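Local coordinates for hypothetical protein TM1380 (Thermotoga maritima, PDB 1Z85) that probably methylates N3 of a uridine in 16S ribosomal RNA of the small subunit, with S-adenosyl-L-methionine as the methyl donor, at residues R144-F147 against P148-S151. Sequence-based numbering, arbitrary orientation.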
ATOM      1  N   ARG B 144      17.060  -4.950  -6.868  1.00 44.61           N
ATOM      2  CA  ARG B 144      17.722  -5.047  -5.583  1.00 41.91           C
ATOM      3  C   ARG B 144      18.749  -6.179  -5.631  1.00 42.21           C
ATOM      4  O   ARG B 144      18.379  -7.347  -5.668  1.00 45.76           O
ATOM      5  CB  ARG B 144      16.668  -5.231  -4.514  1.00 42.90           C
ATOM      6  CG  ARG B 144      17.250  -5.443  -3.190  1.00 47.99           C
ATOM      7  CD  ARG B 144      16.303  -5.134  -2.088  1.00 42.39           C
ATOM      8  NE  ARG B 144      17.010  -5.496  -0.864  1.00 50.89           N
ATOM      9  CZ  ARG B 144      16.464  -5.683   0.331  1.00 46.32           C
ATOM     10  NH1 ARG B 144      15.148  -5.546   0.540  1.00 39.60           N
ATOM     11  NH2 ARG B 144      17.272  -6.009   1.324  1.00 44.17           N
ATOM     12  N   TYR B 145      20.041  -5.816  -5.625  1.00 39.38           N
ATOM     13  CA  TYR B 145      21.138  -6.724  -5.915  1.00 40.47           C
ATOM     14  C   TYR B 145      21.519  -7.603  -4.734  1.00 42.13           C
ATOM     15  O   TYR B 145      22.054  -8.717  -4.924  1.00 43.82           O
ATOM     16  CB  TYR B 145      22.366  -5.941  -6.417  1.00 40.51           C
ATOM     17  CG  TYR B 145      22.095  -5.307  -7.746  1.00 41.04           C
ATOM     18  CD1 TYR B 145      21.466  -4.073  -7.831  1.00 51.46           C
ATOM     19  CD2 TYR B 145      22.433  -5.951  -8.921  1.00 45.03           C
ATOM     20  CE1 TYR B 145      21.199  -3.478  -9.067  1.00 52.57           C
ATOM     21  CE2 TYR B 145      22.173  -5.373 -10.160  1.00 47.04           C
ATOM     22  CZ  TYR B 145      21.554  -4.139 -10.223  1.00 47.81           C
ATOM     23  OH  TYR B 145      21.270  -3.574 -11.433  1.00 41.78           O
ATOM     24  N   LEU B 146      21.266  -7.097  -3.529  1.00 42.16           N
ATOM     25  CA  LEU B 146      21.515  -7.853  -2.310  1.00 43.87           C
ATOM     26  C   LEU B 146      20.159  -8.212  -1.738  1.00 39.31           C
ATOM     27  O   LEU B 146      19.440  -7.357  -1.277  1.00 40.51           O
ATOM     28  CB  LEU B 146      22.368  -7.041  -1.313  1.00 41.99           C
ATOM     29  CG  LEU B 146      22.607  -7.717   0.055  1.00 42.71           C
ATOM     30  CD1 LEU B 146      23.447  -9.001  -0.025  1.00 44.26           C
ATOM     31  CD2 LEU B 146      23.255  -6.777   1.045  1.00 49.28           C
ATOM     32  N   PHE B 147      19.799  -9.487  -1.805  1.00 40.46           N
ATOM     33  CA  PHE B 147      18.437  -9.927  -1.465  1.00 38.72           C
ATOM     34  C   PHE B 147      18.367  -9.996   0.062  1.00 39.08           C
ATOM     35  O   PHE B 147      19.388 -10.311   0.675  1.00 39.17           O
ATOM     36  CB  PHE B 147      18.173 -11.345  -2.055  1.00 41.59           C
ATOM     37  CG  PHE B 147      18.056 -11.416  -3.584  1.00 39.80           C
ATOM     38  CD1 PHE B 147      18.197 -10.304  -4.393  1.00 37.10           C
ATOM     39  CD2 PHE B 147      17.829 -12.631  -4.198  1.00 38.73           C
ATOM     40  CE1 PHE B 147      18.113 -10.400  -5.787  1.00 42.55           C
ATOM     41  CE2 PHE B 147      17.731 -12.739  -5.604  1.00 35.10           C
ATOM     42  CZ  PHE B 147      17.862 -11.630  -6.381  1.00 48.28           C
ATOM     43  N   PRO B 148      17.171  -9.768   0.682  1.00 37.96           N
ATOM     44  CA  PRO B 148      17.025 -10.123   2.083  1.00 40.30           C
ATOM     45  C   PRO B 148      17.202 -11.627   2.299  1.00 42.10           C
ATOM     46  O   PRO B 148      16.864 -12.431   1.426  1.00 41.75           O
ATOM     47  CB  PRO B 148      15.580  -9.715   2.427  1.00 42.68           C
ATOM     48  CG  PRO B 148      14.869  -9.698   1.129  1.00 41.87           C
ATOM     49  CD  PRO B 148      15.909  -9.255   0.136  1.00 38.27           C
ATOM     50  N   LYS B 149      17.735 -11.976   3.467  1.00 42.47           N
ATOM     51  CA  LYS B 149      17.826 -13.339   3.897  1.00 43.95           C
ATOM     52  C   LYS B 149      16.466 -13.738   4.451  1.00 42.76           C
ATOM     53  O   LYS B 149      15.717 -12.874   4.854  1.00 38.79           O
ATOM     54  CB  LYS B 149      18.876 -13.497   5.011  1.00 46.19           C
ATOM     55  CG  LYS B 149      20.217 -12.816   4.808  1.00 52.78           C
ATOM     56  CD  LYS B 149      20.931 -13.183   3.517  1.00 66.23           C
ATOM     57  CE  LYS B 149      22.365 -12.576   3.488  1.00 69.57           C
ATOM     58  NZ  LYS B 149      23.011 -12.558   2.126  1.00 72.23           N
ATOM     59  N   VAL B 150      16.154 -15.044   4.434  1.00 41.58           N
ATOM     60  CA  VAL B 150      14.931 -15.604   5.033  1.00 42.05           C
ATOM     61  C   VAL B 150      15.321 -16.718   6.009  1.00 40.26           C
ATOM     62  O   VAL B 150      16.253 -17.448   5.758  1.00 37.19           O
ATOM     63  CB  VAL B 150      13.915 -16.132   3.976  1.00 46.69           C
ATOM     64  CG1 VAL B 150      13.422 -14.963   3.049  1.00 45.13           C
ATOM     65  CG2 VAL B 150      14.502 -17.265   3.173  1.00 49.35           C
ATOM     66  N   SER B 151      14.648 -16.755   7.163  1.00 39.19           N
ATOM     67  CA  SER B 151      14.893 -17.720   8.207  1.00 39.42           C
ATOM     68  C   SER B 151      13.557 -18.077   8.870  1.00 39.30           C
ATOM     69  O   SER B 151      12.532 -17.356   8.698  1.00 41.94           O
ATOM     70  CB  SER B 151      15.800 -17.105   9.267  1.00 36.37           C
ATOM     71  OG  SER B 151      17.020 -16.656   8.693  1.00 43.06           O
TER
HETATM   72  O   HOH W   1      21.315 -12.020   0.040  1.00 42.13           O
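From R144 to P148 the backbone runs as an irregular loop and straightens at K149 into strand 149-152, with contacts between neighbours and between residues up to four apart. The guanidinium of R144 lies flat against the P148 ring, with P148 CD over its centre, 3.6 Å from R144 CZ. CG of R144 stands anti to the backbone N (chi1 176°) and the chain stays extended to NE, which carries the group forward alongside the loop. On the way R144 NE donates to L146 O (3.1 Å, bent to 136° at the hydrogen), while NH2 and NH1 bond V111 O and V107 O. The loop leads from helix 128-142 into an outermost strand of the parallel sheet of the SPOUT-type alpha/beta knot domain. A leucine in place of R144 would probably leave the carbonyls of L146, V107 and V111 without this donor and P148 without its flat cover. F147 CB packs 3.8 Å from P148 CD, and both side chains rest on V135 of helix 128-142. K149 bends back at chi2 (-55°), bringing NZ within 4.2 Å of L146 CD1; a water accepts from K149 NZ and donates to F147 O, each at 2.7 Å.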